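Local coordinates for protein 5-carboxymethyl-2-hydroxymuconate semialdehyde dehydrogenase (Thermus thermophilus, PDB 2D4E) that probably catalyses the NAD-dependent oxidation of 5-carboxymethyl-2-hydroxymuconate semialdehyde to the corresponding carboxylic acid, as a member of the aldehyde dehydrogenase family, at residues Ser308-Val322 with Leu415-Lys429. Numbering follows the deposited sequence.
Sequences SSRLLVEEKIFEDFV and LVAIPFKDEEEALRK
Strands 310-314 and 415-420 run side by side as parallel neighbours within a mixed sheet, and the helix that follows each covers a different face. Six backbone hydrogen bonds alternate along the pair, from Val-416 N to Ser-309 O through to Glu-315 N, which gives to Phe-420 O at 2.8 Å. On one face Phe-318, from helix 315-322, crosses Pro-419, its CD2 3.5 Å from Pro-419 CB, while CZ reaches Ala-417 CB; Val-322 CG2 lies over the centre of the same ring. On the other, Leu-312 CD2 rests 3.6 Å from Ile-418 CB, the two side chains pointing the same way. Helices packed on both faces of a largely parallel sheet are consistent with the catalytic domain of aldehyde dehydrogenases; strand 277-280 continues the sheet beyond 310-314. With CG between the backbone N and the carbonyl carbon (chi1 66°), Phe-420 lays its ring against the neighbouring strand: Glu-314 N lies 3.2 Å above one face, Ala-426 CB covers the opposite one, and Leu-312 CB packs 3.7 Å from Phe-420 CD2. Replacing this ring by an alanine is likely to open a gap between strand 310-314 and helix 423-429, leaving Leu-312 and Ala-426 without their shared apolar partner. Arg-310, bent at chi3 (-59°), sends NH1 to Lys-429 O at 2.8 Å, the acceptor lying in the guanidinium plane; Asn-401 shares NH1, and NH2 bonds Ala-430 O and Lys-275 O.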
loop_
_atom_site.group_PDB
_atom_site.type_symbol
_atom_site.label_atom_id
_atom_site.label_comp_id
_atom_site.label_asym_id
_atom_site.label_seq_id
_atom_site.Cartn_x
_atom_site.Cartn_y
_atom_site.Cartn_z
ATOM N N SER C 308 -6.434 15.327 -28.518
ATOM C CA SER C 308 -7.831 15.685 -28.276
ATOM C C SER C 308 -8.459 15.988 -29.639
ATOM O O SER C 308 -8.624 17.149 -30.021
ATOM C CB SER C 308 -7.919 16.910 -27.348
ATOM O OG SER C 308 -7.036 17.940 -27.759
ATOM N N SER C 309 -8.791 14.928 -30.368
ATOM C CA SER C 309 -9.370 15.036 -31.702
ATOM C C SER C 309 -10.827 15.499 -31.719
ATOM O O SER C 309 -11.373 15.826 -32.773
ATOM C CB SER C 309 -9.224 13.697 -32.428
ATOM O OG SER C 309 -9.611 12.628 -31.586
ATOM N N ARG C 310 -11.461 15.509 -30.554
ATOM C CA ARG C 310 -12.831 15.985 -30.451
ATOM C C ARG C 310 -12.826 17.152 -29.476
ATOM O O ARG C 310 -12.335 17.035 -28.355
ATOM C CB ARG C 310 -13.774 14.891 -29.945
ATOM C CG ARG C 310 -14.199 13.875 -30.984
ATOM C CD ARG C 310 -15.232 12.931 -30.375
ATOM N NE ARG C 310 -14.701 12.220 -29.209
ATOM C CZ ARG C 310 -15.428 11.844 -28.160
ATOM N NH1 ARG C 310 -16.730 12.112 -28.114
ATOM N NH2 ARG C 310 -14.857 11.192 -27.157
ATOM N N LEU C 311 -13.348 18.286 -29.924
ATOM C CA LEU C 311 -13.413 19.483 -29.101
ATOM C C LEU C 311 -14.871 19.803 -28.781
ATOM O O LEU C 311 -15.627 20.214 -29.657
ATOM C CB LEU C 311 -12.778 20.664 -29.843
ATOM C CG LEU C 311 -12.939 22.033 -29.178
ATOM C CD1 LEU C 311 -12.324 21.991 -27.782
ATOM C CD2 LEU C 311 -12.280 23.110 -30.032
ATOM N N LEU C 312 -15.263 19.602 -27.528
ATOM C CA LEU C 312 -16.630 19.876 -27.097
ATOM C C LEU C 312 -16.649 21.239 -26.427
ATOM O O LEU C 312 -16.000 21.441 -25.404
ATOM C CB LEU C 312 -17.102 18.793 -26.123
ATOM C CG LEU C 312 -17.439 17.458 -26.796
ATOM C CD1 LEU C 312 -17.397 16.306 -25.787
ATOM C CD2 LEU C 312 -18.815 17.570 -27.428
ATOM N N VAL C 313 -17.395 22.174 -27.007
ATOM C CA VAL C 313 -17.462 23.525 -26.477
ATOM C C VAL C 313 -18.887 23.928 -26.125
ATOM O O VAL C 313 -19.811 23.726 -26.912
ATOM C CB VAL C 313 -16.887 24.531 -27.496
ATOM C CG1 VAL C 313 -16.846 25.928 -26.892
ATOM C CG2 VAL C 313 -15.495 24.085 -27.936
ATOM N N GLU C 314 -19.061 24.492 -24.936
ATOM C CA GLU C 314 -20.380 24.925 -24.485
ATOM C C GLU C 314 -20.925 25.908 -25.525
ATOM O O GLU C 314 -20.210 26.805 -25.978
ATOM C CB GLU C 314 -20.274 25.589 -23.113
ATOM C CG GLU C 314 -21.603 25.772 -22.400
ATOM C CD GLU C 314 -21.433 26.201 -20.949
ATOM O OE1 GLU C 314 -20.273 26.326 -20.483
ATOM O OE2 GLU C 314 -22.463 26.407 -20.273
ATOM N N GLU C 315 -22.188 25.723 -25.897
ATOM C CA GLU C 315 -22.844 26.539 -26.913
ATOM C C GLU C 315 -22.664 28.049 -26.847
ATOM O O GLU C 315 -22.339 28.674 -27.859
ATOM C CB GLU C 315 -24.341 26.219 -26.951
ATOM C CG GLU C 315 -24.648 24.805 -27.421
ATOM C CD GLU C 315 -26.136 24.514 -27.498
ATOM O OE1 GLU C 315 -26.496 23.371 -27.860
ATOM O OE2 GLU C 315 -26.945 25.421 -27.197
ATOM N N LYS C 316 -22.869 28.636 -25.669
ATOM C CA LYS C 316 -22.770 30.087 -25.517
ATOM C C LYS C 316 -21.430 30.698 -25.911
ATOM O O LYS C 316 -21.330 31.914 -26.059
ATOM C CB LYS C 316 -23.120 30.503 -24.081
ATOM C CG LYS C 316 -22.110 30.058 -23.028
ATOM C CD LYS C 316 -22.475 30.561 -21.631
ATOM C CE LYS C 316 -23.721 29.876 -21.089
ATOM N NZ LYS C 316 -24.019 30.282 -19.682
ATOM N N ILE C 317 -20.399 29.874 -26.078
ATOM C CA ILE C 317 -19.088 30.392 -26.470
ATOM C C ILE C 317 -18.528 29.657 -27.674
ATOM O O ILE C 317 -17.395 29.905 -28.089
ATOM C CB ILE C 317 -18.050 30.261 -25.344
ATOM C CG1 ILE C 317 -17.916 28.790 -24.928
ATOM C CG2 ILE C 317 -18.433 31.158 -24.181
ATOM C CD1 ILE C 317 -16.631 28.470 -24.187
ATOM N N PHE C 318 -19.325 28.758 -28.237
ATOM C CA PHE C 318 -18.889 27.966 -29.377
ATOM C C PHE C 318 -18.346 28.794 -30.544
ATOM O O PHE C 318 -17.216 28.590 -30.989
ATOM C CB PHE C 318 -20.040 27.069 -29.855
ATOM C CG PHE C 318 -19.616 26.016 -30.831
ATOM C CD1 PHE C 318 -19.513 26.305 -32.189
ATOM C CD2 PHE C 318 -19.287 24.738 -30.388
ATOM C CE1 PHE C 318 -19.085 25.333 -33.095
ATOM C CE2 PHE C 318 -18.857 23.756 -31.282
ATOM C CZ PHE C 318 -18.755 24.052 -32.639
ATOM N N GLU C 319 -19.152 29.734 -31.028
ATOM C CA GLU C 319 -18.754 30.579 -32.150
ATOM C C GLU C 319 -17.431 31.305 -31.936
ATOM O O GLU C 319 -16.531 31.245 -32.780
ATOM C CB GLU C 319 -19.854 31.602 -32.452
ATOM C CG GLU C 319 -20.420 31.468 -33.850
ATOM C CD GLU C 319 -20.899 30.054 -34.143
ATOM O OE1 GLU C 319 -21.934 29.640 -33.578
ATOM O OE2 GLU C 319 -20.233 29.348 -34.931
ATOM N N ASP C 320 -17.308 31.991 -30.807
ATOM C CA ASP C 320 -16.093 32.738 -30.526
ATOM C C ASP C 320 -14.865 31.864 -30.284
ATOM O O ASP C 320 -13.815 32.088 -30.880
ATOM C CB ASP C 320 -16.297 33.647 -29.314
ATOM C CG ASP C 320 -15.121 34.581 -29.092
ATOM O OD1 ASP C 320 -15.038 35.612 -29.795
ATOM O OD2 ASP C 320 -14.267 34.275 -28.230
ATOM N N PHE C 321 -14.996 30.873 -29.404
ATOM C CA PHE C 321 -13.869 30.006 -29.075
ATOM C C PHE C 321 -13.394 29.197 -30.272
ATOM O O PHE C 321 -12.202 29.176 -30.582
ATOM C CB PHE C 321 -14.231 29.050 -27.931
ATOM C CG PHE C 321 -13.054 28.275 -27.400
ATOM C CD1 PHE C 321 -12.136 28.881 -26.542
ATOM C CD2 PHE C 321 -12.843 26.952 -27.787
ATOM C CE1 PHE C 321 -11.018 28.178 -26.080
ATOM C CE2 PHE C 321 -11.731 26.240 -27.334
ATOM C CZ PHE C 321 -10.814 26.853 -26.478
ATOM N N VAL C 322 -14.326 28.527 -30.942
ATOM C CA VAL C 322 -13.972 27.725 -32.103
ATOM C C VAL C 322 -13.373 28.613 -33.183
ATOM O O VAL C 322 -12.456 28.204 -33.897
ATOM C CB VAL C 322 -15.197 26.977 -32.649
ATOM C CG1 VAL C 322 -14.839 26.252 -33.953
ATOM C CG2 VAL C 322 -15.679 25.977 -31.606
ATOM N N LEU C 415 -9.194 18.062 -36.487
ATOM C CA LEU C 415 -10.031 18.282 -35.314
ATOM C C LEU C 415 -11.497 18.450 -35.682
ATOM O O LEU C 415 -11.822 19.002 -36.736
ATOM C CB LEU C 415 -9.570 19.536 -34.570
ATOM C CG LEU C 415 -10.368 19.950 -33.325
ATOM C CD1 LEU C 415 -10.090 18.964 -32.191
ATOM C CD2 LEU C 415 -9.971 21.360 -32.899
ATOM N N VAL C 416 -12.376 17.961 -34.814
ATOM C CA VAL C 416 -13.807 18.111 -35.022
ATOM C C VAL C 416 -14.389 18.768 -33.771
ATOM O O VAL C 416 -14.273 18.237 -32.672
ATOM C CB VAL C 416 -14.512 16.750 -35.299
ATOM C CG1 VAL C 416 -14.333 15.798 -34.126
ATOM C CG2 VAL C 416 -15.990 16.986 -35.562
ATOM N N ALA C 417 -14.972 19.949 -33.953
ATOM C CA ALA C 417 -15.578 20.718 -32.868
ATOM C C ALA C 417 -17.071 20.392 -32.773
ATOM O O ALA C 417 -17.786 20.415 -33.776
ATOM C CB ALA C 417 -15.381 22.208 -33.121
ATOM N N ILE C 418 -17.536 20.104 -31.561
ATOM C CA ILE C 418 -18.927 19.731 -31.321
ATOM C C ILE C 418 -19.484 20.518 -30.141
ATOM O O ILE C 418 -18.864 20.580 -29.083
ATOM C CB ILE C 418 -19.016 18.229 -30.997
ATOM C CG1 ILE C 418 -18.289 17.431 -32.080
ATOM C CG2 ILE C 418 -20.469 17.791 -30.898
ATOM C CD1 ILE C 418 -17.932 16.016 -31.671
ATOM N N PRO C 419 -20.670 21.126 -30.307
ATOM C CA PRO C 419 -21.293 21.910 -29.235
ATOM C C PRO C 419 -22.049 21.086 -28.202
ATOM O O PRO C 419 -22.458 19.955 -28.468
ATOM C CB PRO C 419 -22.239 22.832 -30.000
ATOM C CG PRO C 419 -22.725 21.933 -31.100
ATOM C CD PRO C 419 -21.429 21.269 -31.564
ATOM N N PHE C 420 -22.213 21.652 -27.011
ATOM C CA PHE C 420 -22.994 20.998 -25.968
ATOM C C PHE C 420 -23.709 22.111 -25.215
ATOM O O PHE C 420 -23.175 23.215 -25.075
ATOM C CB PHE C 420 -22.119 20.116 -25.051
ATOM C CG PHE C 420 -21.125 20.868 -24.204
ATOM C CD1 PHE C 420 -21.535 21.554 -23.060
ATOM C CD2 PHE C 420 -19.769 20.834 -24.516
ATOM C CE1 PHE C 420 -20.610 22.189 -22.235
ATOM C CE2 PHE C 420 -18.834 21.462 -23.701
ATOM C CZ PHE C 420 -19.253 22.143 -22.553
ATOM N N LYS C 421 -24.933 21.839 -24.773
ATOM C CA LYS C 421 -25.716 22.855 -24.080
ATOM C C LYS C 421 -25.514 22.886 -22.571
ATOM O O LYS C 421 -25.757 23.910 -21.941
ATOM C CB LYS C 421 -27.207 22.684 -24.399
ATOM C CG LYS C 421 -27.875 21.512 -23.703
ATOM C CD LYS C 421 -29.341 21.408 -24.095
ATOM C CE LYS C 421 -30.119 20.527 -23.125
ATOM N NZ LYS C 421 -29.560 19.153 -23.044
ATOM N N ASP C 422 -25.075 21.774 -21.990
ATOM C CA ASP C 422 -24.856 21.724 -20.549
ATOM C C ASP C 422 -23.934 20.581 -20.136
ATOM O O ASP C 422 -23.567 19.738 -20.958
ATOM C CB ASP C 422 -26.203 21.621 -19.819
ATOM C CG ASP C 422 -26.994 20.388 -20.211
ATOM O OD1 ASP C 422 -28.218 20.374 -19.962
ATOM O OD2 ASP C 422 -26.403 19.431 -20.754
ATOM N N GLU C 423 -23.565 20.562 -18.861
ATOM C CA GLU C 423 -22.664 19.545 -18.326
ATOM C C GLU C 423 -23.095 18.126 -18.679
ATOM O O GLU C 423 -22.295 17.331 -19.176
ATOM C CB GLU C 423 -22.546 19.694 -16.806
ATOM C CG GLU C 423 -21.621 18.675 -16.155
ATOM C CD GLU C 423 -21.467 18.881 -14.654
ATOM O OE1 GLU C 423 -21.057 17.918 -13.971
ATOM O OE2 GLU C 423 -21.741 20.000 -14.162
ATOM N N GLU C 424 -24.360 17.815 -18.419
ATOM C CA GLU C 424 -24.919 16.495 -18.711
ATOM C C GLU C 424 -24.679 16.073 -20.167
ATOM O O GLU C 424 -24.271 14.942 -20.437
ATOM C CB GLU C 424 -26.423 16.507 -18.389
ATOM C CG GLU C 424 -27.258 15.412 -19.038
ATOM C CD GLU C 424 -28.746 15.537 -18.699
ATOM O OE1 GLU C 424 -29.285 16.668 -18.751
ATOM O OE2 GLU C 424 -29.381 14.504 -18.390
ATOM N N GLU C 425 -24.926 16.986 -21.102
ATOM C CA GLU C 425 -24.733 16.691 -22.517
ATOM C C GLU C 425 -23.243 16.626 -22.876
ATOM O O GLU C 425 -22.839 15.829 -23.719
ATOM C CB GLU C 425 -25.452 17.740 -23.376
ATOM C CG GLU C 425 -25.292 17.552 -24.879
ATOM C CD GLU C 425 -26.203 18.475 -25.676
ATOM O OE1 GLU C 425 -27.404 18.156 -25.805
ATOM O OE2 GLU C 425 -25.724 19.522 -26.160
ATOM N N ALA C 426 -22.429 17.455 -22.236
ATOM C CA ALA C 426 -20.993 17.431 -22.504
ATOM C C ALA C 426 -20.440 16.051 -22.131
ATOM O O ALA C 426 -19.636 15.473 -22.865
ATOM C CB ALA C 426 -20.285 18.513 -21.699
ATOM N N LEU C 427 -20.894 15.527 -20.994
ATOM C CA LEU C 427 -20.457 14.220 -20.505
ATOM C C LEU C 427 -20.950 13.077 -21.384
ATOM O O LEU C 427 -20.192 12.155 -21.707
ATOM C CB LEU C 427 -20.949 14.000 -19.073
ATOM C CG LEU C 427 -20.633 12.640 -18.435
ATOM C CD1 LEU C 427 -19.118 12.451 -18.350
ATOM C CD2 LEU C 427 -21.264 12.563 -17.045
ATOM N N ARG C 428 -22.226 13.131 -21.758
ATOM C CA ARG C 428 -22.824 12.102 -22.602
ATOM C C ARG C 428 -22.062 11.959 -23.919
ATOM O O ARG C 428 -21.702 10.853 -24.320
ATOM C CB ARG C 428 -24.293 12.443 -22.892
ATOM C CG ARG C 428 -24.964 11.527 -23.909
ATOM C CD ARG C 428 -26.450 11.859 -24.074
ATOM N NE ARG C 428 -26.678 13.196 -24.629
ATOM C CZ ARG C 428 -26.436 13.541 -25.892
ATOM N NH1 ARG C 428 -25.959 12.650 -26.754
ATOM N NH2 ARG C 428 -26.676 14.779 -26.296
ATOM N N LYS C 429 -21.829 13.082 -24.589
ATOM C CA LYS C 429 -21.113 13.079 -25.862
ATOM C C LYS C 429 -19.651 12.676 -25.676
ATOM O O LYS C 429 -19.084 11.972 -26.514
ATOM C CB LYS C 429 -21.185 14.459 -26.525
ATOM C CG LYS C 429 -22.572 14.840 -27.018
ATOM C CD LYS C 429 -22.596 16.221 -27.671
ATOM C CE LYS C 429 -23.987 16.508 -28.238
ATOM N NZ LYS C 429 -24.136 17.871 -28.819
HETATM O O HOH W 1 -24.857 26.041 -21.271
HETATM O O HOH W 2 -25.948 20.987 -28.518
#